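Local atomic coordinates of putative Nitroreductase (Desulfovibrio desulfuricans subsp. desulfuricans str. G20, PDB entry 3E39), a protein that binds flavin mononucleotide between two subunits and is probably an oxidoreductase of the nitroreductase family. Residues V31-E36 against H113-G118; A37-P42 against C50-I55; D63-H68 against I81-L86; A104-L109 against A119-E124. One frame throughout, in Å; residues are numbered along the deposited sequence. Where two conformers were deposited one is given.

Interaction 1 (V31-E36 against H113-G118); sequences VRLILE and HALQLG
L115 makes the first contact of 113-118 with helix 28-39, just where helix 94-114 ends. Its side chain points at the other helix and forks over two neighbouring residues. CD1 sits 3.9 Å from I34 CG1, and the same L115 CD1 lies 4.0 Å from L33 CB. The other branch, L115 CD2, reaches L33 CD1 at 3.9 Å. The side chains of L33 and L115 cross at about a right angle, so they meet at points and do not run alongside each other. Q116 follows with a positive phi of 59°. It is the C-prime residue of a Schellman motif: its N bonds to H113 O at 2.9 Å, and L117 N bonds back to A112 O. This reversal ends the helix and lets L117 return toward helix 28-39. L117 CD1 meets I34 CD1 at 3.9 Å. I34 can touch both leucines because its CG1 arm lies anti to the carbonyl carbon (chi1 -70°): CG1 takes L115 and the terminal CD1 takes L117. All these contacts are apolar, and no hydrogen bond links the segments. G118 then enters strand 118-122 and pairs by its backbone with G152 of strand 143-152. The contact lies at one end of the layer that the two helices build on the sheet. L117 also touches V26 and H153 in flanking loops. I34 also packs on M108 and A112 of helix 94-114 and on I82 of strand 80-87, while V31 and L35 lean on strand 50-56.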
# COMPACT_ATOMS: atom_id res chain seq x y z
N VAL A 31 -9.65 -15.05 -7.61
CA VAL A 31 -9.94 -13.64 -7.91
C VAL A 31 -10.71 -13.01 -6.74
O VAL A 31 -10.42 -11.86 -6.31
CB VAL A 31 -10.70 -13.46 -9.25
CG1 VAL A 31 -11.14 -12.00 -9.43
CG2 VAL A 31 -9.80 -13.97 -10.42
N ARG A 32 -11.68 -13.76 -6.22
CA ARG A 32 -12.47 -13.28 -5.08
C ARG A 32 -11.59 -13.00 -3.86
O ARG A 32 -11.72 -11.94 -3.21
CB ARG A 32 -13.57 -14.29 -4.71
CG ARG A 32 -14.60 -13.67 -3.77
CD ARG A 32 -15.57 -14.72 -3.21
NE ARG A 32 -14.89 -15.62 -2.28
CZ ARG A 32 -14.61 -15.34 -1.00
NH1 ARG A 32 -14.94 -14.17 -0.47
NH2 ARG A 32 -13.99 -16.25 -0.25
N LEU A 33 -10.70 -13.93 -3.53
CA LEU A 33 -9.79 -13.75 -2.40
C LEU A 33 -8.87 -12.53 -2.60
O LEU A 33 -8.60 -11.80 -1.63
CB LEU A 33 -8.94 -14.99 -2.12
CG LEU A 33 -9.74 -16.18 -1.60
CD1 LEU A 33 -8.87 -17.42 -1.60
CD2 LEU A 33 -10.33 -15.87 -0.19
N ILE A 34 -8.42 -12.32 -3.84
CA ILE A 34 -7.57 -11.17 -4.14
C ILE A 34 -8.36 -9.87 -3.93
O ILE A 34 -7.91 -8.93 -3.29
CB ILE A 34 -6.97 -11.26 -5.56
CG1 ILE A 34 -5.92 -12.39 -5.62
CG2 ILE A 34 -6.29 -9.95 -5.94
CD1 ILE A 34 -5.52 -12.83 -7.05
N LEU A 35 -9.57 -9.83 -4.46
CA LEU A 35 -10.41 -8.64 -4.32
C LEU A 35 -10.73 -8.37 -2.84
O LEU A 35 -10.69 -7.22 -2.40
CB LEU A 35 -11.69 -8.80 -5.13
CG LEU A 35 -11.57 -8.75 -6.65
CD1 LEU A 35 -12.93 -9.17 -7.25
CD2 LEU A 35 -11.17 -7.39 -7.12
N GLU A 36 -11.00 -9.43 -2.07
CA GLU A 36 -11.28 -9.29 -0.61
C GLU A 36 -10.10 -8.67 0.13
O GLU A 36 -10.28 -7.88 1.06
CB GLU A 36 -11.62 -10.66 0.02
CG GLU A 36 -13.05 -11.14 -0.27
CD GLU A 36 -14.10 -10.31 0.42
OE1 GLU A 36 -13.85 -9.79 1.53
OE2 GLU A 36 -15.21 -10.21 -0.12
N HIS A 113 0.48 -13.31 -4.47
CA HIS A 113 1.68 -14.07 -4.09
C HIS A 113 1.36 -15.23 -3.14
O HIS A 113 1.85 -16.37 -3.34
CB HIS A 113 2.69 -13.13 -3.45
CG HIS A 113 3.91 -13.81 -2.93
ND1 HIS A 113 5.01 -14.06 -3.73
CD2 HIS A 113 4.21 -14.29 -1.71
CE1 HIS A 113 5.94 -14.66 -3.01
NE2 HIS A 113 5.48 -14.81 -1.78
N ALA A 114 0.57 -14.93 -2.12
CA ALA A 114 0.13 -15.91 -1.10
C ALA A 114 -0.62 -17.08 -1.74
O ALA A 114 -0.59 -18.21 -1.25
CB ALA A 114 -0.76 -15.23 -0.04
N LEU A 115 -1.29 -16.81 -2.86
CA LEU A 115 -2.04 -17.83 -3.59
C LEU A 115 -1.21 -18.52 -4.67
O LEU A 115 -1.78 -19.22 -5.51
CB LEU A 115 -3.32 -17.22 -4.19
CG LEU A 115 -4.42 -16.75 -3.22
CD1 LEU A 115 -5.46 -15.93 -3.94
CD2 LEU A 115 -5.10 -17.92 -2.52
N GLN A 116 0.11 -18.34 -4.61
CA GLN A 116 1.08 -18.87 -5.57
C GLN A 116 0.80 -18.39 -6.99
O GLN A 116 1.07 -19.09 -7.98
CB GLN A 116 1.15 -20.40 -5.50
CG GLN A 116 1.40 -20.86 -4.06
CD GLN A 116 1.66 -22.34 -3.91
OE1 GLN A 116 1.90 -23.05 -4.89
NE2 GLN A 116 1.61 -22.81 -2.66
N LEU A 117 0.24 -17.19 -7.10
CA LEU A 117 0.05 -16.57 -8.39
C LEU A 117 1.13 -15.53 -8.59
O LEU A 117 1.77 -15.07 -7.63
CB LEU A 117 -1.33 -15.92 -8.51
CG LEU A 117 -2.53 -16.84 -8.42
CD1 LEU A 117 -3.80 -16.02 -8.39
CD2 LEU A 117 -2.52 -17.84 -9.60
N GLY A 118 1.38 -15.19 -9.85
CA GLY A 118 2.32 -14.15 -10.25
C GLY A 118 1.49 -12.94 -10.66
O GLY A 118 0.45 -13.09 -11.29

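Interaction 2 (A37-P42 against C50-I55); sequences AGIWAP and CRFLVI. With FMN (flavin mononucleotide), chain G.
The F52 ring closes on the last turn of helix 28-39 at I39 and G38. The nearest pair is I39 CG2 and F52 CE2, 3.7 Å apart. The ring tip also reaches the backbone of G38, with F52 CZ 4.3 Å from G38 C. Both approaches are oblique to the ring plane. I39 and F52 cross at about a right angle. The branch of I39 decides which methyl touches: CG1 stands between the backbone N and the carbonyl carbon (chi1 71°) and its chain leads away, leaving CG2 beside the ring. G38 has no side chain, so the ring comes up against main chain there. Further out, F52 packs on L35 of the same helix and on M108 of helix 94-114, which also touches G38. This is the helix-on-sheet layering of the FMN-dependent nitroreductase fold, with F52 on the side of strand 50-56 that the helices cover; the backbone of F52 is hydrogen-bonded to the second subunit. The helix gives way to a loop that runs into the cofactor site. P42 CB lies 3.1 Å from O3' of the FMN in chain G. That FMN is hydrogen-bonded by R15, R16, S17 and R19 of the second subunit, among others, and the same R15 gives a bond from NH2 to W40 O. On the strand, R51 folds back on the carbonyl of the residue before it. R51 NH1 bonds to C50 O at 2.9 Å, coming from above the carbonyl plane, while the oxygen lies close to the guanidinium plane. R51 NH2 forms a salt bridge with D87.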
# COMPACT_ATOMS: atom_id res chain seq x y z
N ALA A 37 -8.89 -9.04 -0.28
CA ALA A 37 -7.66 -8.44 0.28
C ALA A 37 -7.66 -6.94 -0.04
O ALA A 37 -7.36 -6.09 0.80
CB ALA A 37 -6.41 -9.10 -0.31
N GLY A 38 -8.01 -6.61 -1.28
CA GLY A 38 -8.09 -5.23 -1.70
C GLY A 38 -9.06 -4.35 -0.91
O GLY A 38 -8.66 -3.26 -0.48
N ILE A 39 -10.30 -4.81 -0.68
CA ILE A 39 -11.29 -4.00 0.01
C ILE A 39 -10.97 -3.83 1.49
O ILE A 39 -11.42 -2.86 2.12
CB ILE A 39 -12.73 -4.52 -0.18
CG1 ILE A 39 -12.98 -5.80 0.57
CG2 ILE A 39 -13.09 -4.68 -1.68
CD1 ILE A 39 -14.50 -6.18 0.57
N TRP A 40 -10.16 -4.74 2.04
CA TRP A 40 -9.73 -4.68 3.45
C TRP A 40 -8.48 -3.82 3.71
O TRP A 40 -8.06 -3.66 4.86
CB TRP A 40 -9.67 -6.07 4.10
CG TRP A 40 -11.06 -6.50 4.49
CD1 TRP A 40 -11.94 -7.22 3.73
CD2 TRP A 40 -11.79 -6.10 5.66
NE1 TRP A 40 -13.13 -7.35 4.39
CE2 TRP A 40 -13.07 -6.66 5.57
CE3 TRP A 40 -11.46 -5.35 6.79
CZ2 TRP A 40 -14.03 -6.48 6.56
CZ3 TRP A 40 -12.39 -5.16 7.75
CH2 TRP A 40 -13.68 -5.73 7.64
N ALA A 41 -7.91 -3.25 2.66
CA ALA A 41 -6.89 -2.22 2.86
C ALA A 41 -7.57 -1.05 3.59
O ALA A 41 -8.79 -0.83 3.46
CB ALA A 41 -6.33 -1.74 1.52
N PRO A 42 -6.81 -0.29 4.38
CA PRO A 42 -7.38 0.87 5.08
C PRO A 42 -7.63 2.07 4.15
O PRO A 42 -7.10 2.15 3.04
CB PRO A 42 -6.28 1.21 6.10
CG PRO A 42 -5.01 0.79 5.39
CD PRO A 42 -5.38 -0.48 4.69
N CYS A 50 -12.12 2.94 -3.09
CA CYS A 50 -11.68 2.11 -4.20
C CYS A 50 -12.82 1.32 -4.85
O CYS A 50 -13.72 0.79 -4.17
CB CYS A 50 -10.55 1.16 -3.80
SG CYS A 50 -9.05 2.01 -3.28
N ARG A 51 -12.70 1.19 -6.17
CA ARG A 51 -13.66 0.46 -7.00
C ARG A 51 -12.83 -0.44 -7.92
O ARG A 51 -11.69 -0.11 -8.28
CB ARG A 51 -14.51 1.42 -7.80
CG ARG A 51 -15.37 2.36 -6.97
CD ARG A 51 -16.46 1.63 -6.15
NE ARG A 51 -17.22 2.65 -5.41
CZ ARG A 51 -16.90 3.13 -4.21
NH1 ARG A 51 -15.89 2.63 -3.52
NH2 ARG A 51 -17.65 4.10 -3.65
N PHE A 52 -13.42 -1.56 -8.34
CA PHE A 52 -12.68 -2.59 -9.07
C PHE A 52 -13.45 -3.09 -10.26
O PHE A 52 -14.69 -3.16 -10.24
CB PHE A 52 -12.38 -3.76 -8.14
CG PHE A 52 -11.78 -3.32 -6.82
CD1 PHE A 52 -10.42 -3.15 -6.68
CD2 PHE A 52 -12.60 -2.97 -5.74
CE1 PHE A 52 -9.88 -2.73 -5.47
CE2 PHE A 52 -12.04 -2.53 -4.54
CZ PHE A 52 -10.68 -2.43 -4.41
N LEU A 53 -12.71 -3.45 -11.31
CA LEU A 53 -13.30 -4.04 -12.50
C LEU A 53 -12.42 -5.19 -12.94
O LEU A 53 -11.25 -5.00 -13.25
CB LEU A 53 -13.44 -3.01 -13.60
CG LEU A 53 -14.07 -3.52 -14.91
CD1 LEU A 53 -15.42 -4.22 -14.73
CD2 LEU A 53 -14.14 -2.35 -15.86
N VAL A 54 -13.00 -6.38 -12.99
CA VAL A 54 -12.27 -7.58 -13.42
C VAL A 54 -12.40 -7.79 -14.91
O VAL A 54 -13.53 -7.76 -15.44
CB VAL A 54 -12.81 -8.84 -12.66
CG1 VAL A 54 -12.12 -10.13 -13.13
CG2 VAL A 54 -12.67 -8.66 -11.12
N ILE A 55 -11.25 -8.04 -15.57
CA ILE A 55 -11.22 -8.29 -17.01
C ILE A 55 -10.41 -9.55 -17.25
O ILE A 55 -9.18 -9.54 -17.10
CB ILE A 55 -10.58 -7.13 -17.82
CG1 ILE A 55 -11.32 -5.81 -17.58
CG2 ILE A 55 -10.57 -7.46 -19.32
CD1 ILE A 55 -12.71 -5.75 -18.10
N1 FMN G . -6.85 6.89 11.91
C2 FMN G . -6.74 7.84 12.90
O2 FMN G . -7.08 7.52 14.02
N3 FMN G . -6.25 9.10 12.67
C4 FMN G . -5.82 9.49 11.43
O4 FMN G . -5.11 10.49 11.33
C4A FMN G . -5.92 8.57 10.40
N5 FMN G . -5.51 8.91 9.15
C5A FMN G . -5.57 7.98 8.14
C6 FMN G . -5.17 8.37 6.88
C7 FMN G . -5.21 7.45 5.82
C7M FMN G . -4.82 7.88 4.43
C8 FMN G . -5.67 6.15 6.02
C8M FMN G . -5.49 5.09 4.95
C9 FMN G . -6.10 5.78 7.27
C9A FMN G . -6.07 6.69 8.35
N10 FMN G . -6.49 6.34 9.65
C10 FMN G . -6.41 7.26 10.65
C1' FMN G . -6.98 4.96 9.99
C2' FMN G . -8.38 4.74 9.41
O2' FMN G . -9.33 5.46 10.17
C3' FMN G . -8.68 3.25 9.34
O3' FMN G . -7.82 2.59 8.45
C4' FMN G . -10.13 2.95 8.93
O4' FMN G . -11.01 3.48 9.91
C5' FMN G . -10.39 1.46 8.84
O5' FMN G . -10.04 0.81 10.06
P FMN G . -9.00 -0.39 10.05
O1P FMN G . -9.07 -1.07 11.40
O2P FMN G . -7.64 0.22 9.76
O3P FMN G . -9.36 -1.38 8.98

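Interaction 3 (D63-H68 against I81-L86); sequences DILAAH and IILVFL
No ring enters the contact of L65 with I81 and L83; the flat groups stand apart from it. The H68 imidazole has I64 O at its edge, in the ring plane, 3.0 Å from H68 CD2. The F85 ring meets that of F145 on strand 143-152, with the planes at about 30°. The contact itself is purely aliphatic, a short helix on a β-sheet, part of the α+β nitroreductase fold. Helix 61-66 presents one leucine, and strand 80-87 answers with alternate residues, I81 and L83, whose side chains leave the same face. The residues between and beyond them, I82 and V84, belong to the other face. Helices 28-39 and 94-114 lie over that face, so this strand is covered on both sides. V75 of helix 72-77 touches both L65 and I81, while A148 of strand 143-152 lies against I81 and L83. These neighbours are apolar too, and no hydrogen bond joins the two segments. L65 leaves its helix toward the strand, and with CG anti to the carbonyl carbon (chi1 -68°) splits its two methyls between the partners. Against L83 it slides past in the opposite direction, L65 CD2 lying 4.0 Å from L83 CD1. Against I81 the approach is tip to tip, with L65 CD1 4.0 Å from I81 CD1.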
# COMPACT_ATOMS: atom_id res chain seq x y z
N ASP A 63 -8.44 -6.46 -25.39
CA ASP A 63 -7.89 -5.90 -26.61
C ASP A 63 -7.88 -4.39 -26.49
O ASP A 63 -6.96 -3.71 -26.97
CB ASP A 63 -8.74 -6.28 -27.83
CG ASP A 63 -8.54 -7.72 -28.27
OD1 ASP A 63 -7.70 -8.46 -27.72
OD2 ASP A 63 -9.25 -8.08 -29.23
N ILE A 64 -8.94 -3.85 -25.89
CA ILE A 64 -9.03 -2.42 -25.64
C ILE A 64 -7.91 -2.00 -24.70
O ILE A 64 -7.22 -1.03 -24.98
CB ILE A 64 -10.39 -1.98 -25.07
CG1 ILE A 64 -11.52 -2.33 -26.08
CG2 ILE A 64 -10.36 -0.48 -24.75
CD1 ILE A 64 -12.91 -2.02 -25.57
N LEU A 65 -7.73 -2.71 -23.59
CA LEU A 65 -6.63 -2.43 -22.67
C LEU A 65 -5.27 -2.43 -23.36
O LEU A 65 -4.47 -1.50 -23.19
CB LEU A 65 -6.61 -3.45 -21.51
CG LEU A 65 -7.79 -3.37 -20.52
CD1 LEU A 65 -7.71 -4.52 -19.52
CD2 LEU A 65 -7.80 -2.02 -19.80
N ALA A 66 -5.04 -3.44 -24.19
CA ALA A 66 -3.76 -3.62 -24.89
C ALA A 66 -3.47 -2.49 -25.85
O ALA A 66 -2.31 -2.12 -26.05
CB ALA A 66 -3.70 -4.96 -25.61
N ALA A 67 -4.50 -1.93 -26.47
CA ALA A 67 -4.31 -0.82 -27.41
C ALA A 67 -3.98 0.51 -26.73
O ALA A 67 -3.68 1.48 -27.42
CB ALA A 67 -5.54 -0.63 -28.30
N HIS A 68 -4.05 0.58 -25.40
CA HIS A 68 -3.83 1.83 -24.67
C HIS A 68 -2.69 1.73 -23.66
O HIS A 68 -2.67 2.48 -22.66
CB HIS A 68 -5.12 2.30 -23.99
CG HIS A 68 -6.22 2.68 -24.95
ND1 HIS A 68 -6.36 3.96 -25.45
CD2 HIS A 68 -7.23 1.96 -25.46
CE1 HIS A 68 -7.40 3.99 -26.26
NE2 HIS A 68 -7.94 2.79 -26.30
N ILE A 81 -6.96 -9.50 -15.27
CA ILE A 81 -6.54 -8.14 -15.00
C ILE A 81 -7.59 -7.52 -14.06
O ILE A 81 -8.81 -7.65 -14.30
CB ILE A 81 -6.40 -7.33 -16.30
CG1 ILE A 81 -5.24 -7.91 -17.13
CG2 ILE A 81 -6.10 -5.85 -16.00
CD1 ILE A 81 -5.14 -7.40 -18.54
N ILE A 82 -7.14 -6.90 -12.97
CA ILE A 82 -8.03 -6.19 -12.07
C ILE A 82 -7.73 -4.69 -12.22
O ILE A 82 -6.62 -4.22 -11.96
CB ILE A 82 -7.90 -6.65 -10.58
CG1 ILE A 82 -8.30 -8.12 -10.40
CG2 ILE A 82 -8.79 -5.76 -9.63
CD1 ILE A 82 -7.95 -8.69 -9.02
N LEU A 83 -8.71 -3.95 -12.73
CA LEU A 83 -8.59 -2.51 -12.81
C LEU A 83 -9.02 -1.88 -11.49
O LEU A 83 -10.06 -2.25 -10.92
CB LEU A 83 -9.39 -1.95 -13.98
CG LEU A 83 -9.10 -2.56 -15.35
CD1 LEU A 83 -9.98 -1.89 -16.44
CD2 LEU A 83 -7.65 -2.45 -15.70
N VAL A 84 -8.19 -0.97 -10.98
CA VAL A 84 -8.44 -0.29 -9.72
C VAL A 84 -8.72 1.19 -9.96
O VAL A 84 -7.98 1.87 -10.68
CB VAL A 84 -7.22 -0.43 -8.81
CG1 VAL A 84 -7.51 0.12 -7.40
CG2 VAL A 84 -6.78 -1.91 -8.77
N PHE A 85 -9.77 1.70 -9.32
CA PHE A 85 -10.18 3.08 -9.47
C PHE A 85 -10.52 3.69 -8.10
O PHE A 85 -10.70 2.99 -7.10
CB PHE A 85 -11.49 3.22 -10.28
CG PHE A 85 -11.47 2.51 -11.60
CD1 PHE A 85 -11.76 1.15 -11.66
CD2 PHE A 85 -11.19 3.19 -12.77
CE1 PHE A 85 -11.73 0.48 -12.85
CE2 PHE A 85 -11.17 2.52 -13.98
CZ PHE A 85 -11.44 1.17 -14.02
N LEU A 86 -10.53 5.01 -8.06
CA LEU A 86 -11.13 5.71 -6.95
C LEU A 86 -12.43 6.30 -7.47
O LEU A 86 -12.51 6.84 -8.59
CB LEU A 86 -10.27 6.85 -6.40
CG LEU A 86 -8.97 6.47 -5.72
CD1 LEU A 86 -8.08 7.65 -5.52
CD2 LEU A 86 -9.28 5.78 -4.40

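Interaction 4 (A104-L109 against A119-E124); sequences AVQNML and AVWLGE. With FMN (flavin mononucleotide), chain E.
W121 stands between V105 of helix 94-114 and the FMN of chain E, with a different partner on each indole face. On the helix side V105 CG1 makes a CH-pi contact, 3.6 Å from the centroid of the W121 six-membered ring and 20° off its normal. The opposite face carries the dimethylbenzene end of the flavin, with FMN C7 3.4 Å from W121 NE1. The indole gets there because CG lies anti to the backbone N (chi1 -178°). L109 comes to the ring obliquely and at about a right angle, with L109 CD1 3.8 Å from W121 CE3. Its other methyl drops to the preceding residue of the strand that faces the helix: L109 CD2 lies 3.9 Å from A119 CB. At the ring edge, Q106 OE1 lies near the indole plane. The amide nitrogen of Q106 is held by N107 OD1 of the second subunit, so this helix also lines the dimer interface. Strand 118-122 runs nearly antiparallel to the helix. A119 and W121 face it, while V120 turns away and puts CG2 3.7 Å from FMN N1. E124 N bonds to FMN O4 at 3.2 Å and nearly straight (165°). G123 N makes a less straight bond to the same O4 at 3.3 Å and lies 2.9 Å from FMN N5. The flavin thus meets the indole at its dimethylbenzene end and two amide N-H groups at O4. Those donors would probably draw electron density toward O4 and ease build-up of negative charge if the flavin is reduced, as expected in this family.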
# COMPACT_ATOMS: atom_id res chain seq x y z
N ALA A 104 -4.41 -0.73 -1.22
CA ALA A 104 -5.30 -1.75 -1.79
C ALA A 104 -4.56 -2.60 -2.83
O ALA A 104 -4.63 -3.82 -2.81
CB ALA A 104 -6.52 -1.11 -2.42
N VAL A 105 -3.84 -1.94 -3.75
CA VAL A 105 -3.06 -2.66 -4.77
C VAL A 105 -2.03 -3.58 -4.06
O VAL A 105 -1.91 -4.74 -4.38
CB VAL A 105 -2.41 -1.73 -5.81
CG1 VAL A 105 -1.47 -2.51 -6.74
CG2 VAL A 105 -3.44 -0.92 -6.66
N GLN A 106 -1.29 -3.06 -3.07
CA GLN A 106 -0.30 -3.84 -2.38
C GLN A 106 -0.89 -5.08 -1.71
O GLN A 106 -0.32 -6.14 -1.83
CB GLN A 106 0.45 -2.98 -1.33
CG GLN A 106 1.63 -3.71 -0.68
CD GLN A 106 2.76 -4.13 -1.65
OE1 GLN A 106 2.85 -3.66 -2.79
NE2 GLN A 106 3.67 -4.96 -1.14
N ASN A 107 -2.05 -4.94 -1.05
CA ASN A 107 -2.73 -6.09 -0.47
C ASN A 107 -3.05 -7.14 -1.52
O ASN A 107 -2.88 -8.32 -1.28
CB ASN A 107 -4.05 -5.68 0.19
CG ASN A 107 -3.90 -5.26 1.63
OD1 ASN A 107 -2.79 -5.26 2.20
ND2 ASN A 107 -5.03 -4.91 2.24
N MSE A 108 -3.52 -6.69 -2.68
CA MSE A 108 -3.85 -7.59 -3.77
C MSE A 108 -2.63 -8.31 -4.34
O MSE A 108 -2.69 -9.50 -4.64
CB MSE A 108 -4.67 -6.87 -4.83
CG MSE A 108 -6.07 -6.55 -4.31
SE MSE A 108 -7.30 -5.94 -5.62
CE MSE A 108 -6.47 -4.12 -5.84
N LEU A 109 -1.49 -7.62 -4.43
CA LEU A 109 -0.23 -8.22 -4.90
C LEU A 109 0.27 -9.27 -3.88
O LEU A 109 0.75 -10.34 -4.27
CB LEU A 109 0.84 -7.14 -5.11
CG LEU A 109 0.65 -6.13 -6.23
CD1 LEU A 109 1.85 -5.16 -6.23
CD2 LEU A 109 0.40 -6.85 -7.58
N ALA A 119 1.92 -11.76 -10.26
CA ALA A 119 1.22 -10.51 -10.61
C ALA A 119 2.16 -9.35 -10.78
O ALA A 119 3.28 -9.35 -10.27
CB ALA A 119 0.16 -10.16 -9.55
N VAL A 120 1.68 -8.34 -11.51
CA VAL A 120 2.41 -7.10 -11.69
C VAL A 120 1.46 -5.88 -11.69
O VAL A 120 0.36 -5.89 -12.30
CB VAL A 120 3.33 -7.11 -12.96
CG1 VAL A 120 2.51 -7.39 -14.26
CG2 VAL A 120 4.12 -5.80 -13.05
N TRP A 121 1.89 -4.86 -10.94
CA TRP A 121 1.22 -3.57 -10.82
C TRP A 121 1.52 -2.83 -12.11
O TRP A 121 2.68 -2.61 -12.41
CB TRP A 121 1.85 -2.82 -9.66
CG TRP A 121 1.29 -1.49 -9.31
CD1 TRP A 121 0.76 -0.54 -10.13
CD2 TRP A 121 1.30 -0.92 -8.00
NE1 TRP A 121 0.41 0.58 -9.41
CE2 TRP A 121 0.73 0.36 -8.09
CE3 TRP A 121 1.74 -1.38 -6.76
CZ2 TRP A 121 0.58 1.20 -6.98
CZ3 TRP A 121 1.58 -0.55 -5.64
CH2 TRP A 121 1.01 0.72 -5.77
N LEU A 122 0.50 -2.46 -12.87
CA LEU A 122 0.71 -1.71 -14.09
C LEU A 122 0.18 -0.29 -13.89
O LEU A 122 -1.00 -0.12 -13.61
CB LEU A 122 0.00 -2.37 -15.27
CG LEU A 122 0.50 -3.75 -15.69
CD1 LEU A 122 -0.34 -4.30 -16.86
CD2 LEU A 122 1.94 -3.72 -16.07
N GLY A 123 1.07 0.70 -13.98
CA GLY A 123 0.73 2.12 -13.81
C GLY A 123 0.93 2.98 -15.05
O GLY A 123 0.32 4.02 -15.19
N GLU A 124 1.79 2.57 -15.97
CA GLU A 124 1.93 3.34 -17.20
C GLU A 124 0.59 3.44 -17.91
O GLU A 124 0.29 4.45 -18.56
CB GLU A 124 3.00 2.69 -18.08
CG GLU A 124 3.05 3.18 -19.52
CD GLU A 124 2.08 2.44 -20.46
OE1 GLU A 124 1.38 1.51 -20.01
OE2 GLU A 124 2.05 2.81 -21.64
N1 FMN E . 5.88 -2.73 -14.09
C2 FMN E . 5.70 -2.81 -15.45
O2 FMN E . 6.19 -3.71 -16.11
N3 FMN E . 4.92 -1.88 -16.11
C4 FMN E . 4.31 -0.83 -15.46
O4 FMN E . 3.46 -0.15 -16.06
C4A FMN E . 4.49 -0.72 -14.08
N5 FMN E . 3.89 0.32 -13.41
C5A FMN E . 4.03 0.43 -12.02
C6 FMN E . 3.43 1.51 -11.36
C7 FMN E . 3.55 1.65 -9.98
C7M FMN E . 3.05 2.90 -9.30
C8 FMN E . 4.31 0.70 -9.26
C8M FMN E . 4.43 0.80 -7.76
C9 FMN E . 4.93 -0.36 -9.93
C9A FMN E . 4.80 -0.51 -11.33
N10 FMN E . 5.42 -1.57 -12.03
C10 FMN E . 5.27 -1.68 -13.40
C1' FMN E . 6.27 -2.57 -11.33
C2' FMN E . 7.64 -2.01 -10.95
O2' FMN E . 8.48 -1.93 -12.08
C3' FMN E . 8.27 -2.92 -9.90
O3' FMN E . 7.43 -2.94 -8.76
C4' FMN E . 9.65 -2.45 -9.46
O4' FMN E . 10.53 -2.51 -10.57
C5' FMN E . 10.22 -3.31 -8.36
O5' FMN E . 10.10 -4.68 -8.68
P FMN E . 9.37 -5.78 -7.77
O1P FMN E . 7.88 -5.48 -7.83
O2P FMN E . 9.72 -7.15 -8.31
O3P FMN E . 9.89 -5.57 -6.37

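Overall arrangement
From the N terminus, helix 28-39 opens interaction 1 at residues 31-36. Its last turn then opens interaction 2, which soon closes on strand 50-56. Interaction 3 follows in series, from helix 61-66 to strand 80-87. Both nest inside the long loop that interaction 1 closes at 113-118. Interaction 4 starts within that loop, at 104-109, and ends beyond it at 119-124, so it crosses interaction 1. Interactions 2 and 3 join through backbone bonds between strands 50-56 and 80-87. M108 of helix 94-114 touches parts of interactions 1, 2 and 3. Together the four contacts tie helices on both faces to the sheet. The loop of interaction 2 and the strand of interaction 4 each reach a different FMN.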